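PDB 1R5M: SIR4-interacting protein SIF2 from Saccharomyces cerevisiae, which antagonizes telomeric silencing in yeast and acts as a WD-repeat transcription corepressor within the Set3 complex. Local coordinates for residues G34-L39 and I382-S387; V331-G336 and Y345-M350; A335-Q340 and F398-N403. All coordinates share one frame; numbering follows the deposited sequence.

Interaction 1: G34-L39 and I382-S387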
ATOM      1  N   GLY A  34       3.741  21.502 -19.835  1.00 36.87           N
ATOM      2  CA  GLY A  34       4.284  21.884 -21.169  1.00 36.05           C
ATOM      3  C   GLY A  34       4.848  20.701 -21.932  1.00 35.02           C
ATOM      4  O   GLY A  34       5.316  20.849 -23.062  1.00 35.88           O
ATOM      5  N   PHE A  35       4.801  19.523 -21.314  1.00 33.31           N
ATOM      6  CA  PHE A  35       5.313  18.304 -21.932  1.00 29.49           C
ATOM      7  C   PHE A  35       5.015  17.067 -21.082  1.00 26.33           C
ATOM      8  O   PHE A  35       5.531  16.924 -19.974  1.00 26.39           O
ATOM      9  CB  PHE A  35       6.825  18.446 -22.176  1.00 33.07           C
ATOM     10  CG  PHE A  35       7.554  17.136 -22.335  1.00 34.86           C
ATOM     11  CD1 PHE A  35       7.041  16.122 -23.138  1.00 35.75           C
ATOM     12  CD2 PHE A  35       8.763  16.921 -21.679  1.00 35.41           C
ATOM     13  CE1 PHE A  35       7.720  14.914 -23.282  1.00 36.26           C
ATOM     14  CE2 PHE A  35       9.451  15.718 -21.817  1.00 33.81           C
ATOM     15  CZ  PHE A  35       8.926  14.712 -22.620  1.00 36.35           C
ATOM     16  N   VAL A  36       4.170  16.185 -21.609  1.00 20.39           N
ATOM     17  CA  VAL A  36       3.806  14.953 -20.914  1.00 17.29           C
ATOM     18  C   VAL A  36       4.618  13.804 -21.496  1.00 16.42           C
ATOM     19  O   VAL A  36       4.595  13.568 -22.704  1.00 17.97           O
ATOM     20  CB  VAL A  36       2.308  14.619 -21.091  1.00 15.34           C
ATOM     21  CG1 VAL A  36       1.991  13.285 -20.425  1.00 15.95           C
ATOM     22  CG2 VAL A  36       1.448  15.731 -20.501  1.00 16.90           C
ATOM     23  N   LYS A  37       5.338  13.089 -20.642  1.00 13.86           N
ATOM     24  CA  LYS A  37       6.147  11.969 -21.103  1.00 13.78           C
ATOM     25  C   LYS A  37       5.284  10.737 -21.333  1.00 12.76           C
ATOM     26  O   LYS A  37       4.326  10.495 -20.602  1.00 13.89           O
ATOM     27  CB  LYS A  37       7.232  11.646 -20.075  1.00 14.29           C
ATOM     28  CG  LYS A  37       8.192  12.797 -19.817  1.00 18.25           C
ATOM     29  CD  LYS A  37       9.197  12.438 -18.738  1.00 20.33           C
ATOM     30  CE  LYS A  37      10.071  13.632 -18.383  1.00 24.23           C
ATOM     31  NZ  LYS A  37      10.805  14.150 -19.568  1.00 26.35           N
ATOM     32  N   ILE A  38       5.613   9.973 -22.369  1.00 11.09           N
ATOM     33  CA  ILE A  38       4.879   8.750 -22.667  1.00 10.36           C
ATOM     34  C   ILE A  38       5.810   7.616 -22.246  1.00 10.36           C
ATOM     35  O   ILE A  38       6.852   7.372 -22.863  1.00 11.47           O
ATOM     36  CB  ILE A  38       4.530   8.655 -24.166  1.00 10.53           C
ATOM     37  CG1 ILE A  38       3.770   9.917 -24.592  1.00 11.68           C
ATOM     38  CG2 ILE A  38       3.666   7.424 -24.419  1.00 11.04           C
ATOM     39  CD1 ILE A  38       3.402   9.963 -26.067  1.00 12.38           C
ATOM     40  N   LEU A  39       5.426   6.941 -21.169  1.00  9.94           N
ATOM     41  CA  LEU A  39       6.223   5.868 -20.589  1.00 10.16           C
ATOM     42  C   LEU A  39       6.303   4.603 -21.425  1.00 10.12           C
ATOM     43  O   LEU A  39       5.337   4.211 -22.085  1.00 11.31           O
ATOM     44  CB  LEU A  39       5.677   5.538 -19.199  1.00 10.62           C
ATOM     45  CG  LEU A  39       5.573   6.734 -18.245  1.00 11.41           C
ATOM     46  CD1 LEU A  39       4.890   6.280 -16.963  1.00 11.46           C
ATOM     47  CD2 LEU A  39       6.960   7.313 -17.946  1.00 10.14           C
ATOM     48  N   ILE A 382      -2.510  19.694 -10.498  1.00 20.47           N
ATOM     49  CA  ILE A 382      -1.320  18.909 -10.187  1.00 16.32           C
ATOM     50  C   ILE A 382      -0.730  18.554 -11.550  1.00 15.58           C
ATOM     51  O   ILE A 382      -1.354  17.843 -12.333  1.00 14.87           O
ATOM     52  CB  ILE A 382      -1.651  17.613  -9.417  1.00 16.55           C
ATOM     53  CG1 ILE A 382      -2.392  17.944  -8.119  1.00 16.87           C
ATOM     54  CG2 ILE A 382      -0.358  16.876  -9.080  1.00 15.56           C
ATOM     55  CD1 ILE A 382      -2.808  16.720  -7.323  1.00 15.99           C
ATOM     56  N   PRO A 383       0.478  19.050 -11.850  1.00 14.96           N
ATOM     57  CA  PRO A 383       1.137  18.784 -13.133  1.00 15.39           C
ATOM     58  C   PRO A 383       1.224  17.309 -13.506  1.00 14.29           C
ATOM     59  O   PRO A 383       1.631  16.484 -12.694  1.00 13.83           O
ATOM     60  CB  PRO A 383       2.521  19.402 -12.946  1.00 17.40           C
ATOM     61  CG  PRO A 383       2.267  20.521 -11.981  1.00 18.15           C
ATOM     62  CD  PRO A 383       1.342  19.869 -10.981  1.00 16.09           C
ATOM     63  N   LEU A 384       0.829  16.985 -14.734  1.00 14.17           N
ATOM     64  CA  LEU A 384       0.905  15.612 -15.218  1.00 13.20           C
ATOM     65  C   LEU A 384       2.311  15.427 -15.778  1.00 13.02           C
ATOM     66  O   LEU A 384       2.696  16.074 -16.752  1.00 14.99           O
ATOM     67  CB  LEU A 384      -0.132  15.361 -16.313  1.00 13.76           C
ATOM     68  CG  LEU A 384      -0.105  13.960 -16.932  1.00 14.18           C
ATOM     69  CD1 LEU A 384      -0.319  12.903 -15.847  1.00 14.40           C
ATOM     70  CD2 LEU A 384      -1.187  13.856 -17.999  1.00 14.97           C
ATOM     71  N   TYR A 385       3.080  14.545 -15.153  1.00 11.57           N
ATOM     72  CA  TYR A 385       4.455  14.298 -15.565  1.00 10.98           C
ATOM     73  C   TYR A 385       4.581  13.289 -16.697  1.00 11.88           C
ATOM     74  O   TYR A 385       5.342  13.497 -17.648  1.00 11.96           O
ATOM     75  CB  TYR A 385       5.256  13.809 -14.355  1.00 13.69           C
ATOM     76  CG  TYR A 385       6.731  13.600 -14.604  1.00 13.28           C
ATOM     77  CD1 TYR A 385       7.578  14.681 -14.841  1.00 15.66           C
ATOM     78  CD2 TYR A 385       7.287  12.320 -14.588  1.00 14.78           C
ATOM     79  CE1 TYR A 385       8.940  14.494 -15.052  1.00 17.34           C
ATOM     80  CE2 TYR A 385       8.647  12.123 -14.800  1.00 16.03           C
ATOM     81  CZ  TYR A 385       9.466  13.214 -15.029  1.00 17.51           C
ATOM     82  OH  TYR A 385      10.814  13.025 -15.231  1.00 21.33           O
ATOM     83  N   ALA A 386       3.835  12.194 -16.592  1.00 10.89           N
ATOM     84  CA  ALA A 386       3.904  11.142 -17.594  1.00 10.64           C
ATOM     85  C   ALA A 386       2.685  10.235 -17.545  1.00 11.27           C
ATOM     86  O   ALA A 386       1.950  10.217 -16.559  1.00 10.80           O
ATOM     87  CB  ALA A 386       5.167  10.319 -17.374  1.00 11.65           C
ATOM     88  N   SER A 387       2.477   9.482 -18.622  1.00 10.80           N
ATOM     89  CA  SER A 387       1.358   8.551 -18.710  1.00 10.84           C
ATOM     90  C   SER A 387       1.783   7.258 -19.396  1.00 11.93           C
ATOM     91  O   SER A 387       2.681   7.256 -20.242  1.00 11.93           O
ATOM     92  CB  SER A 387       0.201   9.171 -19.502  1.00 11.59           C
ATOM     93  OG  SER A 387      -0.306  10.336 -18.879  1.00 13.59           O
TER
HETATM   94  O   HOH W   1       6.811  15.737 -18.109  1.00 18.06           O

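Interaction 2: V331-G336 and Y345-M350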
ATOM      1  N   VAL A 331     -13.727   8.623 -14.668  1.00 25.68           N
ATOM      2  CA  VAL A 331     -12.802   7.494 -14.661  1.00 21.70           C
ATOM      3  C   VAL A 331     -12.212   7.276 -13.271  1.00 19.70           C
ATOM      4  O   VAL A 331     -11.299   7.984 -12.851  1.00 19.05           O
ATOM      5  CB  VAL A 331     -11.651   7.701 -15.666  1.00 22.22           C
ATOM      6  CG1 VAL A 331     -10.763   6.463 -15.703  1.00 22.63           C
ATOM      7  CG2 VAL A 331     -12.217   7.986 -17.051  1.00 21.75           C
ATOM      8  N   PRO A 332     -12.736   6.282 -12.541  1.00 17.86           N
ATOM      9  CA  PRO A 332     -12.275   5.952 -11.191  1.00 16.86           C
ATOM     10  C   PRO A 332     -10.798   5.583 -11.116  1.00 16.00           C
ATOM     11  O   PRO A 332     -10.224   5.053 -12.068  1.00 14.61           O
ATOM     12  CB  PRO A 332     -13.158   4.770 -10.804  1.00 16.64           C
ATOM     13  CG  PRO A 332     -14.426   5.029 -11.570  1.00 17.84           C
ATOM     14  CD  PRO A 332     -13.897   5.452 -12.912  1.00 18.11           C
ATOM     15  N   ILE A 333     -10.189   5.880  -9.976  1.00 14.81           N
ATOM     16  CA  ILE A 333      -8.799   5.528  -9.743  1.00 13.94           C
ATOM     17  C   ILE A 333      -8.849   4.331  -8.800  1.00 14.25           C
ATOM     18  O   ILE A 333      -9.572   4.356  -7.799  1.00 16.06           O
ATOM     19  CB  ILE A 333      -8.024   6.684  -9.083  1.00 12.95           C
ATOM     20  CG1 ILE A 333      -7.834   7.809 -10.106  1.00 12.94           C
ATOM     21  CG2 ILE A 333      -6.683   6.182  -8.550  1.00 13.81           C
ATOM     22  CD1 ILE A 333      -7.180   9.061  -9.555  1.00 12.81           C
ATOM     23  N   PHE A 334      -8.101   3.284  -9.131  1.00 13.19           N
ATOM     24  CA  PHE A 334      -8.078   2.070  -8.321  1.00 14.44           C
ATOM     25  C   PHE A 334      -6.943   2.016  -7.309  1.00 14.91           C
ATOM     26  O   PHE A 334      -7.029   1.298  -6.312  1.00 16.66           O
ATOM     27  CB  PHE A 334      -7.997   0.835  -9.224  1.00 14.71           C
ATOM     28  CG  PHE A 334      -9.289   0.494  -9.915  1.00 16.76           C
ATOM     29  CD1 PHE A 334      -9.364  -0.616 -10.747  1.00 16.90           C
ATOM     30  CD2 PHE A 334     -10.431   1.271  -9.731  1.00 16.95           C
ATOM     31  CE1 PHE A 334     -10.554  -0.951 -11.386  1.00 17.79           C
ATOM     32  CE2 PHE A 334     -11.630   0.943 -10.368  1.00 17.68           C
ATOM     33  CZ  PHE A 334     -11.688  -0.171 -11.197  1.00 17.86           C
ATOM     34  N   ALA A 335      -5.873   2.760  -7.565  1.00 13.27           N
ATOM     35  CA  ALA A 335      -4.738   2.766  -6.651  1.00 12.92           C
ATOM     36  C   ALA A 335      -3.808   3.936  -6.921  1.00 11.60           C
ATOM     37  O   ALA A 335      -3.700   4.401  -8.052  1.00 11.68           O
ATOM     38  CB  ALA A 335      -3.969   1.455  -6.768  1.00 14.56           C
ATOM     39  N   GLY A 336      -3.153   4.404  -5.863  1.00 10.65           N
ATOM     40  CA  GLY A 336      -2.216   5.509  -5.967  1.00  9.94           C
ATOM     41  C   GLY A 336      -1.013   5.207  -5.094  1.00 10.52           C
ATOM     42  O   GLY A 336      -1.165   4.646  -4.004  1.00 11.58           O
ATOM     43  N   TYR A 345       3.631  11.101  -7.753  1.00 10.35           N
ATOM     44  CA  TYR A 345       2.502  10.287  -7.314  1.00 10.51           C
ATOM     45  C   TYR A 345       1.934   9.576  -8.535  1.00 10.42           C
ATOM     46  O   TYR A 345       1.507  10.223  -9.491  1.00 10.88           O
ATOM     47  CB  TYR A 345       1.424  11.164  -6.668  1.00 10.19           C
ATOM     48  CG  TYR A 345       0.404  10.381  -5.867  1.00 10.85           C
ATOM     49  CD1 TYR A 345       0.780   9.690  -4.715  1.00 11.06           C
ATOM     50  CD2 TYR A 345      -0.933  10.329  -6.257  1.00  9.73           C
ATOM     51  CE1 TYR A 345      -0.153   8.966  -3.967  1.00 10.10           C
ATOM     52  CE2 TYR A 345      -1.876   9.606  -5.517  1.00 10.59           C
ATOM     53  CZ  TYR A 345      -1.476   8.929  -4.374  1.00 11.35           C
ATOM     54  OH  TYR A 345      -2.397   8.223  -3.631  1.00 12.55           O
ATOM     55  N   ALA A 346       1.936   8.248  -8.500  1.00  9.90           N
ATOM     56  CA  ALA A 346       1.439   7.449  -9.614  1.00 10.31           C
ATOM     57  C   ALA A 346       0.078   6.855  -9.294  1.00 10.22           C
ATOM     58  O   ALA A 346      -0.125   6.296  -8.216  1.00 11.41           O
ATOM     59  CB  ALA A 346       2.428   6.334  -9.932  1.00 10.30           C
ATOM     60  N   VAL A 347      -0.855   6.976 -10.235  1.00  9.19           N
ATOM     61  CA  VAL A 347      -2.196   6.442 -10.044  1.00  9.80           C
ATOM     62  C   VAL A 347      -2.620   5.563 -11.211  1.00 11.03           C
ATOM     63  O   VAL A 347      -2.221   5.795 -12.352  1.00 11.72           O
ATOM     64  CB  VAL A 347      -3.237   7.568  -9.879  1.00 10.87           C
ATOM     65  CG1 VAL A 347      -2.946   8.366  -8.617  1.00 12.96           C
ATOM     66  CG2 VAL A 347      -3.228   8.473 -11.100  1.00 12.25           C
ATOM     67  N   ALA A 348      -3.421   4.547 -10.915  1.00  9.73           N
ATOM     68  CA  ALA A 348      -3.913   3.647 -11.947  1.00 10.16           C
ATOM     69  C   ALA A 348      -5.404   3.881 -12.121  1.00 11.83           C
ATOM     70  O   ALA A 348      -6.183   3.688 -11.187  1.00 11.25           O
ATOM     71  CB  ALA A 348      -3.652   2.199 -11.550  1.00 11.38           C
ATOM     72  N   PHE A 349      -5.794   4.315 -13.314  1.00 10.78           N
ATOM     73  CA  PHE A 349      -7.197   4.561 -13.605  1.00 12.40           C
ATOM     74  C   PHE A 349      -7.880   3.282 -14.061  1.00 12.78           C
ATOM     75  O   PHE A 349      -7.232   2.348 -14.543  1.00 13.24           O
ATOM     76  CB  PHE A 349      -7.349   5.636 -14.684  1.00 13.46           C
ATOM     77  CG  PHE A 349      -6.982   7.016 -14.222  1.00 13.62           C
ATOM     78  CD1 PHE A 349      -5.672   7.473 -14.313  1.00 14.58           C
ATOM     79  CD2 PHE A 349      -7.950   7.858 -13.684  1.00 14.63           C
ATOM     80  CE1 PHE A 349      -5.332   8.755 -13.874  1.00 15.35           C
ATOM     81  CE2 PHE A 349      -7.621   9.141 -13.242  1.00 16.41           C
ATOM     82  CZ  PHE A 349      -6.310   9.590 -13.338  1.00 15.48           C
ATOM     83  N   MET A 350      -9.198   3.254 -13.909  1.00 14.25           N
ATOM     84  CA  MET A 350     -10.003   2.100 -14.281  1.00 14.94           C
ATOM     85  C   MET A 350      -9.887   1.760 -15.765  1.00 15.98           C
ATOM     86  O   MET A 350     -10.148   0.627 -16.166  1.00 15.73           O
ATOM     87  CB  MET A 350     -11.463   2.364 -13.912  1.00 17.05           C
ATOM     88  CG  MET A 350     -12.400   1.207 -14.172  1.00 18.87           C
ATOM     89  SD  MET A 350     -14.023   1.523 -13.457  1.00 21.06           S
ATOM     90  CE  MET A 350     -14.841  -0.041 -13.799  1.00 22.11           C
TER
HETATM   91  O   HOH W   2      -1.210   6.708  -1.769  1.00 11.62           O

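Interaction 3: A335-Q340 and F398-N403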
ATOM      1  N   ALA A 335      -5.873   2.760  -7.565  1.00 13.27           N
ATOM      2  CA  ALA A 335      -4.738   2.766  -6.651  1.00 12.92           C
ATOM      3  C   ALA A 335      -3.808   3.936  -6.921  1.00 11.60           C
ATOM      4  O   ALA A 335      -3.700   4.401  -8.052  1.00 11.68           O
ATOM      5  CB  ALA A 335      -3.969   1.455  -6.768  1.00 14.56           C
ATOM      6  N   GLY A 336      -3.153   4.404  -5.863  1.00 10.65           N
ATOM      7  CA  GLY A 336      -2.216   5.509  -5.967  1.00  9.94           C
ATOM      8  C   GLY A 336      -1.013   5.207  -5.094  1.00 10.52           C
ATOM      9  O   GLY A 336      -1.165   4.646  -4.004  1.00 11.58           O
ATOM     10  N   ARG A 337       0.180   5.569  -5.560  1.00  9.63           N
ATOM     11  CA  ARG A 337       1.412   5.312  -4.814  1.00 10.05           C
ATOM     12  C   ARG A 337       2.364   6.493  -4.896  1.00 10.56           C
ATOM     13  O   ARG A 337       2.603   7.032  -5.978  1.00 10.38           O
ATOM     14  CB  ARG A 337       2.138   4.093  -5.384  1.00 11.75           C
ATOM     15  CG  ARG A 337       1.299   2.841  -5.489  1.00 14.11           C
ATOM     16  CD  ARG A 337       1.191   2.100  -4.171  1.00 16.75           C
ATOM     17  NE  ARG A 337       0.393   0.887  -4.331  1.00 18.78           N
ATOM     18  CZ  ARG A 337      -0.896   0.786  -4.018  1.00 20.38           C
ATOM     19  NH1 ARG A 337      -1.546   1.826  -3.510  1.00 18.59           N
ATOM     20  NH2 ARG A 337      -1.541  -0.353  -4.233  1.00 21.07           N
ATOM     21  N   ILE A 338       2.919   6.888  -3.757  1.00 10.85           N
ATOM     22  CA  ILE A 338       3.865   7.996  -3.731  1.00 11.08           C
ATOM     23  C   ILE A 338       5.275   7.432  -3.896  1.00 11.07           C
ATOM     24  O   ILE A 338       5.582   6.340  -3.407  1.00 11.33           O
ATOM     25  CB  ILE A 338       3.773   8.782  -2.397  1.00 12.25           C
ATOM     26  CG1 ILE A 338       4.581  10.079  -2.484  1.00 15.31           C
ATOM     27  CG2 ILE A 338       4.295   7.930  -1.243  1.00 12.58           C
ATOM     28  CD1 ILE A 338       3.926  11.151  -3.308  1.00 19.25           C
ATOM     29  N   SER A 339       6.126   8.166  -4.606  1.00 11.92           N
ATOM     30  CA  SER A 339       7.498   7.730  -4.809  1.00 11.26           C
ATOM     31  C   SER A 339       8.284   7.872  -3.511  1.00 12.89           C
ATOM     32  O   SER A 339       7.866   8.569  -2.586  1.00 13.51           O
ATOM     33  CB  SER A 339       8.168   8.566  -5.904  1.00 12.85           C
ATOM     34  OG  SER A 339       8.190   9.939  -5.550  1.00 12.83           O
ATOM     35  N   GLN A 340       9.426   7.202  -3.458  1.00 14.00           N
ATOM     36  CA  GLN A 340      10.303   7.235  -2.297  1.00 18.34           C
ATOM     37  C   GLN A 340      10.690   8.660  -1.908  1.00 17.98           C
ATOM     38  O   GLN A 340      10.719   9.001  -0.723  1.00 19.51           O
ATOM     39  CB  GLN A 340      11.573   6.444  -2.603  1.00 21.21           C
ATOM     40  CG  GLN A 340      12.638   6.541  -1.533  1.00 28.08           C
ATOM     41  CD  GLN A 340      12.477   5.489  -0.465  1.00 30.88           C
ATOM     42  OE1 GLN A 340      11.428   5.385   0.172  1.00 33.86           O
ATOM     43  NE2 GLN A 340      13.523   4.695  -0.263  1.00 33.51           N
ATOM     44  N   PHE A 398      -4.802  -3.376 -11.194  1.00 12.09           N
ATOM     45  CA  PHE A 398      -5.204  -3.535  -9.795  1.00 13.48           C
ATOM     46  C   PHE A 398      -4.174  -3.027  -8.794  1.00 12.97           C
ATOM     47  O   PHE A 398      -4.502  -2.747  -7.636  1.00 13.18           O
ATOM     48  CB  PHE A 398      -5.464  -5.015  -9.491  1.00 16.25           C
ATOM     49  CG  PHE A 398      -6.783  -5.534  -9.998  1.00 16.34           C
ATOM     50  CD1 PHE A 398      -7.117  -6.872  -9.820  1.00 17.56           C
ATOM     51  CD2 PHE A 398      -7.697  -4.691 -10.623  1.00 17.58           C
ATOM     52  CE1 PHE A 398      -8.343  -7.367 -10.252  1.00 18.93           C
ATOM     53  CE2 PHE A 398      -8.930  -5.178 -11.061  1.00 18.11           C
ATOM     54  CZ  PHE A 398      -9.252  -6.519 -10.874  1.00 17.54           C
ATOM     55  N   ASP A 399      -2.929  -2.915  -9.234  1.00 10.99           N
ATOM     56  CA  ASP A 399      -1.870  -2.486  -8.336  1.00 11.39           C
ATOM     57  C   ASP A 399      -0.675  -1.933  -9.093  1.00 11.05           C
ATOM     58  O   ASP A 399      -0.467  -2.241 -10.267  1.00 11.14           O
ATOM     59  CB  ASP A 399      -1.429  -3.687  -7.483  1.00 12.73           C
ATOM     60  CG  ASP A 399      -0.280  -3.359  -6.547  1.00 13.33           C
ATOM     61  OD1 ASP A 399       0.845  -3.867  -6.759  1.00 12.91           O
ATOM     62  OD2 ASP A 399      -0.504  -2.588  -5.593  1.00 15.76           O
ATOM     63  N   LEU A 400       0.095  -1.093  -8.415  1.00  9.75           N
ATOM     64  CA  LEU A 400       1.308  -0.543  -8.993  1.00 10.94           C
ATOM     65  C   LEU A 400       2.280  -0.312  -7.846  1.00 10.16           C
ATOM     66  O   LEU A 400       1.866  -0.154  -6.694  1.00 10.75           O
ATOM     67  CB  LEU A 400       1.025   0.755  -9.764  1.00 17.23           C
ATOM     68  CG  LEU A 400       0.557   2.040  -9.089  1.00 18.75           C
ATOM     69  CD1 LEU A 400       0.311   3.098 -10.171  1.00 17.00           C
ATOM     70  CD2 LEU A 400      -0.722   1.792  -8.305  1.00 20.62           C
ATOM     71  N   SER A 401       3.571  -0.332  -8.148  1.00  9.38           N
ATOM     72  CA  SER A 401       4.578  -0.128  -7.116  1.00  9.18           C
ATOM     73  C   SER A 401       5.830   0.522  -7.681  1.00 10.04           C
ATOM     74  O   SER A 401       6.238   0.230  -8.807  1.00  9.49           O
ATOM     75  CB  SER A 401       4.942  -1.468  -6.476  1.00 12.33           C
ATOM     76  OG  SER A 401       5.504  -2.346  -7.434  1.00 17.65           O
ATOM     77  N   TRP A 402       6.428   1.405  -6.885  1.00  8.41           N
ATOM     78  CA  TRP A 402       7.651   2.119  -7.254  1.00  9.37           C
ATOM     79  C   TRP A 402       8.897   1.421  -6.730  1.00 10.37           C
ATOM     80  O   TRP A 402       8.895   0.914  -5.603  1.00 10.98           O
ATOM     81  CB  TRP A 402       7.704   3.504  -6.614  1.00  9.25           C
ATOM     82  CG  TRP A 402       6.766   4.546  -7.099  1.00  9.27           C
ATOM     83  CD1 TRP A 402       5.537   4.854  -6.584  1.00  9.08           C
ATOM     84  CD2 TRP A 402       7.040   5.525  -8.101  1.00  9.09           C
ATOM     85  NE1 TRP A 402       5.036   5.978  -7.200  1.00  9.34           N
ATOM     86  CE2 TRP A 402       5.940   6.408  -8.136  1.00  9.49           C
ATOM     87  CE3 TRP A 402       8.115   5.744  -8.973  1.00  9.72           C
ATOM     88  CZ2 TRP A 402       5.885   7.498  -9.007  1.00 10.24           C
ATOM     89  CZ3 TRP A 402       8.061   6.831  -9.840  1.00  9.42           C
ATOM     90  CH2 TRP A 402       6.954   7.692  -9.849  1.00  9.43           C
ATOM     91  N   ASN A 403       9.975   1.421  -7.510  1.00 10.39           N
ATOM     92  CA  ASN A 403      11.210   0.854  -6.985  1.00 10.65           C
ATOM     93  C   ASN A 403      11.771   1.984  -6.111  1.00 11.21           C
ATOM     94  O   ASN A 403      11.314   3.129  -6.204  1.00 11.18           O
ATOM     95  CB  ASN A 403      12.163   0.401  -8.111  1.00 10.13           C
ATOM     96  CG  ASN A 403      12.904   1.536  -8.792  1.00 10.60           C
ATOM     97  OD1 ASN A 403      12.409   2.653  -8.923  1.00 10.62           O
ATOM     98  ND2 ASN A 403      14.109   1.228  -9.268  1.00 11.85           N
TER
HETATM   99  O   HOH W   3      10.363   5.757  -5.609  1.00 12.87           O

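Interaction 1: G34-L39 and I382-S387
K37 and A386 pair on two parallel strands, joining the outer edges of adjacent blades in a WD40 beta-propeller. Strand 37-44 belongs to the last blade, completing it from the N terminus, and strand 380-388 is the outer strand of the blade before it. Three backbone hydrogen bonds fasten the join: K37 N reaches Y385 O (3.0 Å), S387 N reaches K37 O (2.9 Å) and L39 N reaches S387 O. K37 is thus gripped through both its N-H and its carbonyl. Y385 and A386 form a classic beta bulge opposite V356.

Apolar packing occupies both faces. On the face of K37 and A386, L39 CD2 presses against A386 CB (3.5 Å); on the face of I38 and S387, V36 CG1 lies 4.0 Å from L384 CD2.

The aromatic contact depends on Y385, whose CG stands anti to the backbone N (chi1 -176°). This brings its ring alongside the K37 side chain, and K37 CD sits over one face, 4.2 Å from the Y385 ring centroid, in a CH-pi contact. K37 CE runs on past the CZ/OH end, 3.3 Å from Y385 OH. P424 O receives a hydrogen bond from Y385 OH, while K344 makes a cation-pi contact with the ring.

A water bridges the two segments, donating to F35 O (2.6 Å) and to Y385 O (2.7 Å), the carbonyl that already accepts from K37 N.

Interaction 2: V331-G336 and Y345-M350
M350 turns its CG anti to the backbone N (chi1 -177°) and runs on fully extended, while F334 places CG anti to its own carbonyl carbon (chi1 -75°); together these torsions bring M350 CB over one face of the F334 ring and its CG and SD to the CZ rim. The setting is the antiparallel beta hairpin of strands 333-338 and 344-349, the two inner strands of the WD 7 propeller blade. M350 CB makes a CH-pi contact 4.1 Å from the F334 ring centroid, and M350 CG touches F334 CZ at 3.4 Å. The sulfur follows obliquely, M350 SD lying 4.8 Å from the same centroid in a Met-aromatic contact.

The strands are held by three backbone hydrogen bonds: M350 N to P332 O, F334 N to A348 O (2.8 Å) and A348 N to A335 O. Beside them, A335 N is buried with no partner in the model.

On the face carrying I333, V347 and F349, apolar side chains form a row. I333 and F349 lie side by side and point the same way, with I333 CG1 3.4 Å from F349 CE2, and I333 CG2 also reaches V347 CB. From the flanking loop, V331 crosses F349 at about a right angle, and its carbonyl O lies in the ring plane at the edge. G336 N is bound by S294 OG of a strand in the preceding blade.

At the far end Y345 OH comes within 3.6 Å of G336 CA, and a water joins Y345 OH (2.7 Å) to G336 O (3.0 Å).

Interaction 3: A335-Q340 and F398-N403
R337 leans across to strand 397-402, where most of its side chain finds partners, and NH1 turns back to its own strand. CB, at the root, rests against the indole of W402, with R337 CB 3.7 Å from W402 CD1. Next, R337 CG lies 3.3 Å from L400 O and 3.6 Å from L400 CD2. Here the chain bends (chi2 -81°), which carries CD past L400 O and turns the guanidinium back along the strand. NE gives L400 O a weak, bent hydrogen bond (3.0 Å from R337 NE). At the tip the two terminal nitrogens part company. R337 NH1 bonds to G336 O (2.9 Å) from above that carbonyl's plane, while R337 NH2 donates a nearly straight hydrogen bond (167°) to D399 OD2 (2.8 Å), part of a salt bridge.

The carboxylate oxygen sits at the guanidinium edge, in its plane, although the two planar groups are turned 45° from each other. L400 CD2 lies over one guanidinium face. A sulfate ion, probably from the crystallisation liquor, is also close to the arginine side chain. The acid has a second partner, since D399 OD1 accepts from S51 N in the WD 1 blade.

Here the innermost strands of two neighbouring beta-propeller blades, WD 7 and WD 8, run almost parallel, with side chains rather than backbone pairing between them. L400 CD2 also packs on A335 CB.

Further along, W402 NE1 bonds to R337 O (2.9 Å). The oxygen lies in the indole plane, yet the N-H comes from above the carbonyl plane. S339 CA makes a CH-pi contact over the face, 3.8 Å from the centroid of the W402 five-membered ring, and S339 CB also lies over that face.

How the interactions relate
From the N terminus the chain first lays down 34-39, which meets 382-387 with 342 residues between them; interaction 1 therefore closes a loop around most of the propeller. Interaction 2 is nested inside that loop as a short hairpin, with eight residues between its segments. Interaction 3 leaves from the same strand, 333-338, but its partner 398-403 lies beyond 382-387, so it crosses interaction 1. Interactions 2 and 3 share A335 and G336, and A346 O probably accepts a hydrogen bond from R337 N where they touch. Interaction 2 knits the WD 7 blade internally, interaction 3 ties its inner edge to WD 8, and interaction 1 joins the outer edges of those two blades.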